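Putative ribose operon repressor (Burkholderia thailandensis, PDB 3EGC) probably represses transcription by binding regulatory DNA, as LacI-family regulators do, and carries a sugar-binding domain of the periplasmic binding protein type. Local coordinates at residues A[20-25]-A[92-97]; A[241-246]-A[265-270]. All coordinates share one frame; numbering follows the deposited sequence.

Contact 1 of 2, residues A[20-25]-A[92-97]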
ATOM      1  N   ASN A  20       0.529  -3.315   3.925  1.00 30.52           N
ATOM      2  CA  ASN A  20      -0.889  -3.017   3.997  1.00 30.12           C
ATOM      3  C   ASN A  20      -0.972  -1.480   3.814  1.00 30.16           C
ATOM      4  O   ASN A  20      -0.288  -0.674   4.467  1.00 29.63           O
ATOM      5  CB  ASN A  20      -1.461  -3.484   5.323  1.00 29.33           C
ATOM      6  CG  ASN A  20      -2.989  -3.151   5.501  1.00 29.46           C
ATOM      7  OD1 ASN A  20      -3.509  -2.268   4.894  1.00 28.57           O
ATOM      8  ND2 ASN A  20      -3.678  -3.933   6.343  1.00 27.68           N
ATOM      9  N   VAL A  21      -1.792  -1.124   2.863  1.00 29.72           N
ATOM     10  CA  VAL A  21      -1.903   0.203   2.379  1.00 30.43           C
ATOM     11  C   VAL A  21      -2.357   1.147   3.497  1.00 29.16           C
ATOM     12  O   VAL A  21      -2.017   2.328   3.482  1.00 29.01           O
ATOM     13  CB  VAL A  21      -2.868   0.195   1.143  1.00 30.77           C
ATOM     14  CG1 VAL A  21      -3.945   1.205   1.307  1.00 34.08           C
ATOM     15  CG2 VAL A  21      -2.123   0.510  -0.067  1.00 33.10           C
ATOM     16  N   PHE A  22      -3.104   0.620   4.459  1.00 27.41           N
ATOM     17  CA  PHE A  22      -3.489   1.406   5.599  1.00 27.74           C
ATOM     18  C   PHE A  22      -2.265   2.053   6.273  1.00 26.75           C
ATOM     19  O   PHE A  22      -2.202   3.260   6.453  1.00 26.86           O
ATOM     20  CB  PHE A  22      -4.291   0.554   6.590  1.00 27.33           C
ATOM     21  CG  PHE A  22      -4.647   1.289   7.854  1.00 27.65           C
ATOM     22  CD1 PHE A  22      -5.793   2.043   7.948  1.00 29.76           C
ATOM     23  CD2 PHE A  22      -3.801   1.225   8.968  1.00 28.18           C
ATOM     24  CE1 PHE A  22      -6.081   2.737   9.162  1.00 30.45           C
ATOM     25  CE2 PHE A  22      -4.079   1.873  10.132  1.00 28.01           C
ATOM     26  CZ  PHE A  22      -5.217   2.615  10.239  1.00 28.89           C
ATOM     27  N   PHE A  23      -1.321   1.203   6.673  1.00 26.35           N
ATOM     28  CA  PHE A  23      -0.097   1.570   7.363  1.00 26.04           C
ATOM     29  C   PHE A  23       0.908   2.400   6.526  1.00 25.79           C
ATOM     30  O   PHE A  23       1.613   3.207   7.053  1.00 26.37           O
ATOM     31  CB  PHE A  23       0.585   0.283   7.951  1.00 25.84           C
ATOM     32  CG  PHE A  23      -0.239  -0.397   8.998  1.00 25.70           C
ATOM     33  CD1 PHE A  23      -0.497   0.226  10.239  1.00 24.51           C
ATOM     34  CD2 PHE A  23      -0.801  -1.642   8.747  1.00 26.58           C
ATOM     35  CE1 PHE A  23      -1.320  -0.378  11.173  1.00 26.12           C
ATOM     36  CE2 PHE A  23      -1.611  -2.280   9.703  1.00 27.21           C
ATOM     37  CZ  PHE A  23      -1.892  -1.639  10.922  1.00 25.36           C
ATOM     38  N   ALA A  24       1.006   2.119   5.243  1.00 25.44           N
ATOM     39  CA  ALA A  24       1.744   2.936   4.310  1.00 26.04           C
ATOM     40  C   ALA A  24       1.239   4.399   4.240  1.00 25.78           C
ATOM     41  O   ALA A  24       2.034   5.350   4.123  1.00 24.74           O
ATOM     42  CB  ALA A  24       1.702   2.300   2.842  1.00 24.24           C
ATOM     43  N   GLU A  25      -0.070   4.554   4.204  1.00 25.83           N
ATOM     44  CA  GLU A  25      -0.652   5.911   4.220  1.00 27.07           C
ATOM     45  C   GLU A  25      -0.497   6.606   5.615  1.00 26.83           C
ATOM     46  O   GLU A  25      -0.334   7.807   5.674  1.00 26.53           O
ATOM     47  CB  GLU A  25      -2.124   5.870   3.825  1.00 27.61           C
ATOM     48  CG  GLU A  25      -2.434   5.464   2.369  1.00 28.93           C
ATOM     49  CD  GLU A  25      -3.962   5.367   2.131  1.00 33.76           C
ATOM     50  OE1 GLU A  25      -4.794   5.621   3.046  1.00 34.55           O
ATOM     51  OE2 GLU A  25      -4.387   5.098   1.014  1.00 35.83           O
ATOM     52  N   ALA A  92       0.680   5.539  20.198  1.00 29.78           N
ATOM     53  CA  ALA A  92       0.147   4.428  19.426  1.00 29.86           C
ATOM     54  C   ALA A  92      -0.785   4.938  18.340  1.00 29.99           C
ATOM     55  O   ALA A  92      -1.511   5.933  18.543  1.00 29.53           O
ATOM     56  CB  ALA A  92      -0.615   3.417  20.360  1.00 29.25           C
ATOM     57  N   VAL A  93      -0.826   4.223  17.221  1.00 29.47           N
ATOM     58  CA  VAL A  93      -1.880   4.529  16.207  1.00 29.60           C
ATOM     59  C   VAL A  93      -2.648   3.254  15.980  1.00 29.96           C
ATOM     60  O   VAL A  93      -2.063   2.129  16.157  1.00 28.65           O
ATOM     61  CB  VAL A  93      -1.287   4.993  14.831  1.00 28.76           C
ATOM     62  CG1 VAL A  93      -0.639   6.319  14.987  1.00 27.52           C
ATOM     63  CG2 VAL A  93      -0.274   3.923  14.296  1.00 30.46           C
ATOM     64  N   ASN A  94      -3.914   3.441  15.573  1.00 29.95           N
ATOM     65  CA  ASN A  94      -4.784   2.395  15.074  1.00 31.03           C
ATOM     66  C   ASN A  94      -5.347   1.550  16.228  1.00 32.13           C
ATOM     67  O   ASN A  94      -6.592   1.377  16.351  1.00 31.20           O
ATOM     68  CB  ASN A  94      -4.085   1.577  13.982  1.00 31.07           C
ATOM     69  CG  ASN A  94      -4.859   0.315  13.565  1.00 32.60           C
ATOM     70  OD1 ASN A  94      -4.301  -0.797  13.567  1.00 35.87           O
ATOM     71  ND2 ASN A  94      -6.113   0.465  13.234  1.00 31.64           N
ATOM     72  N   ARG A  95      -4.437   1.052  17.069  1.00 32.83           N
ATOM     73  CA  ARG A  95      -4.799   0.259  18.246  1.00 34.85           C
ATOM     74  C   ARG A  95      -4.156   0.922  19.463  1.00 35.39           C
ATOM     75  O   ARG A  95      -2.995   1.295  19.391  1.00 35.28           O
ATOM     76  CB  ARG A  95      -4.301  -1.211  18.148  1.00 34.96           C
ATOM     77  CG  ARG A  95      -5.144  -2.096  17.254  1.00 35.25           C
ATOM     78  CD  ARG A  95      -4.426  -2.566  16.036  1.00 38.21           C
ATOM     79  NE  ARG A  95      -3.535  -3.693  16.304  1.00 38.98           N
ATOM     80  CZ  ARG A  95      -3.166  -4.620  15.423  1.00 40.64           C
ATOM     81  NH1 ARG A  95      -3.617  -4.625  14.175  1.00 40.32           N
ATOM     82  NH2 ARG A  95      -2.322  -5.559  15.812  1.00 39.64           N
ATOM     83  N   GLU A  96      -4.896   1.033  20.561  1.00 35.35           N
ATOM     84  CA  GLU A  96      -4.383   1.680  21.760  1.00 37.06           C
ATOM     85  C   GLU A  96      -3.446   0.735  22.523  1.00 37.43           C
ATOM     86  O   GLU A  96      -3.470  -0.494  22.335  1.00 37.26           O
ATOM     87  CB  GLU A  96      -5.540   2.139  22.659  1.00 36.53           C
ATOM     88  CG  GLU A  96      -6.233   0.966  23.247  1.00 39.31           C
ATOM     89  CD  GLU A  96      -7.514   1.323  23.978  1.00 44.49           C
ATOM     90  OE1 GLU A  96      -8.067   0.681  24.710  1.00 46.94           O
ATOM     91  OE2 GLU A  96      -8.125   2.262  23.945  1.00 44.04           O
ATOM     92  N   LEU A  97      -2.624   1.305  23.399  1.00 38.36           N
ATOM     93  CA  LEU A  97      -1.705   0.524  24.211  1.00 39.37           C
ATOM     94  C   LEU A  97      -2.276   0.231  25.594  1.00 41.06           C
ATOM     95  O   LEU A  97      -2.132  -0.892  26.101  1.00 41.48           O
ATOM     96  CB  LEU A  97      -0.396   1.265  24.370  1.00 39.03           C
ATOM     97  CG  LEU A  97       0.815   0.864  23.538  1.00 38.24           C
ATOM     98  CD1 LEU A  97       0.435  -0.181  22.508  1.00 37.04           C
ATOM     99  CD2 LEU A  97       1.492   2.107  22.919  1.00 37.30           C
TER
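Phe22 and Asn94 reach for each other through extended first torsions: CG of Phe22 is anti to its backbone N (chi1 176°), and CG of Asn94 is likewise anti to its own. Phe23 instead sets CG beside the backbone N, which sends its ring to the same amide. Asn94 is thus met by two aromatic rings. The outer end of the Phe22 ring comes against CB, CG and ND2 of the asparagine. CE2 of Phe22 is 3.8 Å from CG of Asn94, and CZ of Phe22 is 3.8 Å from ND2 of Asn94. The ring and amide planes are 56° apart, and ND2 approaches the ring obliquely. Phe23 takes the oxygen side. Its CZ lies 3.7 Å from OD1 of Asn94, which sits at the ring edge near the ring plane. Here the two planes are 77° apart. Asn94 lies at the C-terminal side of the parallel sheet, where strand 90-93 runs out, in the N-terminal lobe of a LacI-type sugar-binding domain. As in relatives, the ligand cleft probably opens beside such strand ends. The two phenylalanines also pack on each other: CD2 of Phe22 lies 3.6 Å above the plane of the Phe23 ring, over its centre. Asn20 caps helix 21-36. Its OD1 accepts from the backbone N of Phe22 at 2.9 Å, with the donor tilted from the carbonyl plane, and is also hydrogen-bonded to His195 NE2. Asn94 in turn touches Thr139 of helix 138-153, while Val21 and Ala24 pack on the same residues of the second subunit.

Contact 2 of 2, residues A[241-246]-A[265-270]; sequences TRRIGQ and MRLQTR
Apolar packing joins Ile244 and Leu267, with one methyl of the leucine doing most of the work. CD2 of Leu267 is 3.7 Å from CG1 of Ile244, and the two side chains run obliquely to each other. The same methyl rests on the helix backbone, 3.7 Å from the N of Ile244 and 3.8 Å from the O of Arg243. Leu267 therefore sits against the helix surface itself. Ile244 turns CG1 back beside its backbone N (chi1 -66°), which keeps that branch close to the leucine.

The aliphatic part of Arg243 closes the outer side. Its CG is 3.8 Å from CD2 of Leu267, and the two side chains meet at about a right angle. The arginine chain then bends at chi2 (80°) and turns its NE to Glu247, one turn further along the helix, with which it forms a salt bridge. Arg242, on the same helix, forms a salt bridge with Glu19 of the second subunit, which places the helix near the interface.

Backbone hydrogen bonds tie Leu267 to Leu106 and Glu108 beside Val105, which the side chains of Leu267 and Ile244 both touch. Strand 264-272, interrupted part-way, passes from one lobe to the other, as a crossover segment does in the two-lobed periplasmic binding protein fold.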
ATOM      1  N   THR A 241      -6.481   8.068   7.155  1.00 28.40           N
ATOM      2  CA  THR A 241      -5.148   7.447   7.377  1.00 29.68           C
ATOM      3  C   THR A 241      -4.000   8.400   7.473  1.00 29.62           C
ATOM      4  O   THR A 241      -3.198   8.310   8.393  1.00 30.15           O
ATOM      5  CB  THR A 241      -4.795   6.448   6.257  1.00 29.99           C
ATOM      6  OG1 THR A 241      -4.933   7.097   4.956  1.00 31.00           O
ATOM      7  CG2 THR A 241      -5.706   5.290   6.300  1.00 28.11           C
ATOM      8  N   ARG A 242      -3.914   9.319   6.532  1.00 29.51           N
ATOM      9  CA  ARG A 242      -2.878  10.339   6.585  1.00 31.14           C
ATOM     10  C   ARG A 242      -2.917  11.228   7.821  1.00 30.37           C
ATOM     11  O   ARG A 242      -1.894  11.495   8.425  1.00 30.38           O
ATOM     12  CB  ARG A 242      -2.893  11.180   5.275  1.00 31.33           C
ATOM     13  CG  ARG A 242      -2.018  10.528   4.195  1.00 36.00           C
ATOM     14  CD  ARG A 242      -2.444  10.959   2.746  1.00 43.46           C
ATOM     15  NE  ARG A 242      -3.752  10.407   2.401  1.00 47.74           N
ATOM     16  CZ  ARG A 242      -4.001   9.576   1.384  1.00 49.60           C
ATOM     17  NH1 ARG A 242      -3.033   9.217   0.540  1.00 50.93           N
ATOM     18  NH2 ARG A 242      -5.255   9.134   1.196  1.00 50.24           N
ATOM     19  N   ARG A 243      -4.104  11.697   8.175  1.00 30.09           N
ATOM     20  CA  ARG A 243      -4.326  12.508   9.357  1.00 30.12           C
ATOM     21  C   ARG A 243      -3.999  11.747  10.629  1.00 29.50           C
ATOM     22  O   ARG A 243      -3.534  12.315  11.561  1.00 29.66           O
ATOM     23  CB  ARG A 243      -5.780  13.021   9.388  1.00 31.06           C
ATOM     24  CG  ARG A 243      -6.104  14.017  10.525  1.00 34.12           C
ATOM     25  CD  ARG A 243      -5.633  15.400  10.183  1.00 40.48           C
ATOM     26  NE  ARG A 243      -5.729  16.302  11.330  1.00 44.50           N
ATOM     27  CZ  ARG A 243      -6.669  17.242  11.484  1.00 45.99           C
ATOM     28  NH1 ARG A 243      -7.603  17.419  10.543  1.00 44.80           N
ATOM     29  NH2 ARG A 243      -6.661  18.003  12.574  1.00 44.49           N
ATOM     30  N   ILE A 244      -4.243  10.446  10.660  1.00 29.19           N
ATOM     31  CA  ILE A 244      -3.829   9.644  11.800  1.00 28.93           C
ATOM     32  C   ILE A 244      -2.311   9.719  11.985  1.00 29.22           C
ATOM     33  O   ILE A 244      -1.818   9.979  13.087  1.00 29.80           O
ATOM     34  CB  ILE A 244      -4.299   8.128  11.638  1.00 28.68           C
ATOM     35  CG1 ILE A 244      -5.833   8.063  11.680  1.00 27.70           C
ATOM     36  CG2 ILE A 244      -3.620   7.257  12.699  1.00 27.26           C
ATOM     37  CD1 ILE A 244      -6.463   6.666  11.260  1.00 27.20           C
ATOM     38  N   GLY A 245      -1.564   9.503  10.911  1.00 28.41           N
ATOM     39  CA  GLY A 245      -0.091   9.660  10.975  1.00 28.19           C
ATOM     40  C   GLY A 245       0.403  11.071  11.353  1.00 28.99           C
ATOM     41  O   GLY A 245       1.305  11.229  12.194  1.00 28.30           O
ATOM     42  N   GLN A 246      -0.133  12.100  10.690  1.00 29.06           N
ATOM     43  CA  GLN A 246       0.206  13.524  10.985  1.00 29.67           C
ATOM     44  C   GLN A 246      -0.008  13.933  12.463  1.00 29.53           C
ATOM     45  O   GLN A 246       0.909  14.504  13.101  1.00 29.23           O
ATOM     46  CB  GLN A 246      -0.594  14.444  10.030  1.00 29.67           C
ATOM     47  CG  GLN A 246      -0.526  15.926  10.315  1.00 33.31           C
ATOM     48  CD  GLN A 246      -1.416  16.788   9.347  1.00 37.38           C
ATOM     49  OE1 GLN A 246      -2.605  16.919   9.546  1.00 41.55           O
ATOM     50  NE2 GLN A 246      -0.814  17.348   8.298  1.00 38.74           N
ATOM     51  N   MET A 265      -6.852  10.419  20.942  1.00 36.69           N
ATOM     52  CA  MET A 265      -7.563  11.151  19.916  1.00 36.01           C
ATOM     53  C   MET A 265      -8.393  10.192  19.100  1.00 35.67           C
ATOM     54  O   MET A 265      -7.904   9.191  18.602  1.00 34.95           O
ATOM     55  CB  MET A 265      -6.616  11.870  18.973  1.00 36.17           C
ATOM     56  CG  MET A 265      -6.384  13.362  19.264  1.00 37.23           C
ATOM     57  SD  MET A 265      -5.076  14.130  18.254  1.00 31.80           S
ATOM     58  CE  MET A 265      -6.169  14.893  17.027  1.00 34.60           C
ATOM     59  N   ARG A 266      -9.669  10.514  18.955  1.00 35.55           N
ATOM     60  CA  ARG A 266     -10.506   9.780  18.046  1.00 35.30           C
ATOM     61  C   ARG A 266     -10.768  10.622  16.802  1.00 35.32           C
ATOM     62  O   ARG A 266     -11.344  11.706  16.893  1.00 36.48           O
ATOM     63  CB  ARG A 266     -11.823   9.439  18.729  1.00 34.67           C
ATOM     64  CG  ARG A 266     -11.654   8.430  19.837  1.00 35.62           C
ATOM     65  CD  ARG A 266     -11.643   7.016  19.282  1.00 33.77           C
ATOM     66  NE  ARG A 266     -11.424   6.026  20.311  1.00 35.11           N
ATOM     67  CZ  ARG A 266     -11.464   4.703  20.116  1.00 34.85           C
ATOM     68  NH1 ARG A 266     -11.736   4.196  18.880  1.00 31.85           N
ATOM     69  NH2 ARG A 266     -11.236   3.879  21.143  1.00 31.70           N
ATOM     70  N   LEU A 267     -10.397  10.102  15.644  1.00 34.44           N
ATOM     71  CA  LEU A 267     -10.552  10.852  14.390  1.00 34.33           C
ATOM     72  C   LEU A 267     -11.799  10.466  13.535  1.00 34.67           C
ATOM     73  O   LEU A 267     -12.155   9.315  13.396  1.00 34.40           O
ATOM     74  CB  LEU A 267      -9.313  10.689  13.544  1.00 33.38           C
ATOM     75  CG  LEU A 267      -8.266  11.793  13.576  1.00 34.00           C
ATOM     76  CD1 LEU A 267      -8.231  12.657  14.892  1.00 31.79           C
ATOM     77  CD2 LEU A 267      -6.853  11.340  13.101  1.00 30.24           C
ATOM     78  N   GLN A 268     -12.445  11.463  12.966  1.00 34.49           N
ATOM     79  CA  GLN A 268     -13.616  11.269  12.153  1.00 35.05           C
ATOM     80  C   GLN A 268     -13.361  10.412  10.890  1.00 34.99           C
ATOM     81  O   GLN A 268     -12.385  10.610  10.124  1.00 34.82           O
ATOM     82  CB  GLN A 268     -14.179  12.658  11.780  1.00 35.54           C
ATOM     83  CG  GLN A 268     -14.967  12.813  10.428  1.00 36.50           C
ATOM     84  CD  GLN A 268     -15.212  14.324  10.069  1.00 39.75           C
ATOM     85  OE1 GLN A 268     -14.370  15.013   9.495  1.00 39.51           O
ATOM     86  NE2 GLN A 268     -16.348  14.826  10.449  1.00 37.57           N
ATOM     87  N   THR A 269     -14.236   9.456  10.697  1.00 34.70           N
ATOM     88  CA  THR A 269     -14.298   8.643   9.538  1.00 35.31           C
ATOM     89  C   THR A 269     -15.511   9.125   8.710  1.00 36.50           C
ATOM     90  O   THR A 269     -16.440   9.787   9.209  1.00 37.05           O
ATOM     91  CB  THR A 269     -14.549   7.170   9.932  1.00 35.37           C
ATOM     92  OG1 THR A 269     -15.838   7.026  10.521  1.00 34.78           O
ATOM     93  CG2 THR A 269     -13.561   6.745  10.916  1.00 34.32           C
ATOM     94  N   ARG A 270     -15.529   8.771   7.449  1.00 36.72           N
ATOM     95  CA  ARG A 270     -16.639   9.159   6.670  1.00 37.51           C
ATOM     96  C   ARG A 270     -17.160   7.994   5.830  1.00 37.42           C
ATOM     97  O   ARG A 270     -16.409   7.189   5.299  1.00 37.17           O
ATOM     98  CB  ARG A 270     -16.335  10.403   5.841  1.00 37.71           C
ATOM     99  CG  ARG A 270     -16.106  10.153   4.419  1.00 38.96           C
ATOM    100  CD  ARG A 270     -15.673  11.409   3.731  1.00 41.14           C
ATOM    101  NE  ARG A 270     -16.054  11.390   2.345  1.00 43.57           N
ATOM    102  CZ  ARG A 270     -15.246  11.058   1.349  1.00 44.45           C
ATOM    103  NH1 ARG A 270     -13.999  10.716   1.586  1.00 45.01           N
ATOM    104  NH2 ARG A 270     -15.702  11.072   0.116  1.00 46.29           N
TER

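In the fold
Contact 1 and contact 2 lie side by side in the fold, with centres about 10 Å apart, and both pack on strands of one sheet. Helix 241-257 directly connects them. CG2 of Thr241 packs 3.6 Å from CD1 of Phe22, and CG2 of Ile244 lies 3.9 Å from CG1 of Val93. A polar link is also probable: OE1 of Glu25 and OG1 of Thr241 are close enough for a hydrogen bond, though its modelled length is doubtful. The two contacts follow one another along the chain. Both lie near the subunit interface. Relatives bind sugar in the cleft between the lobes; its position relative to these contacts is inferred.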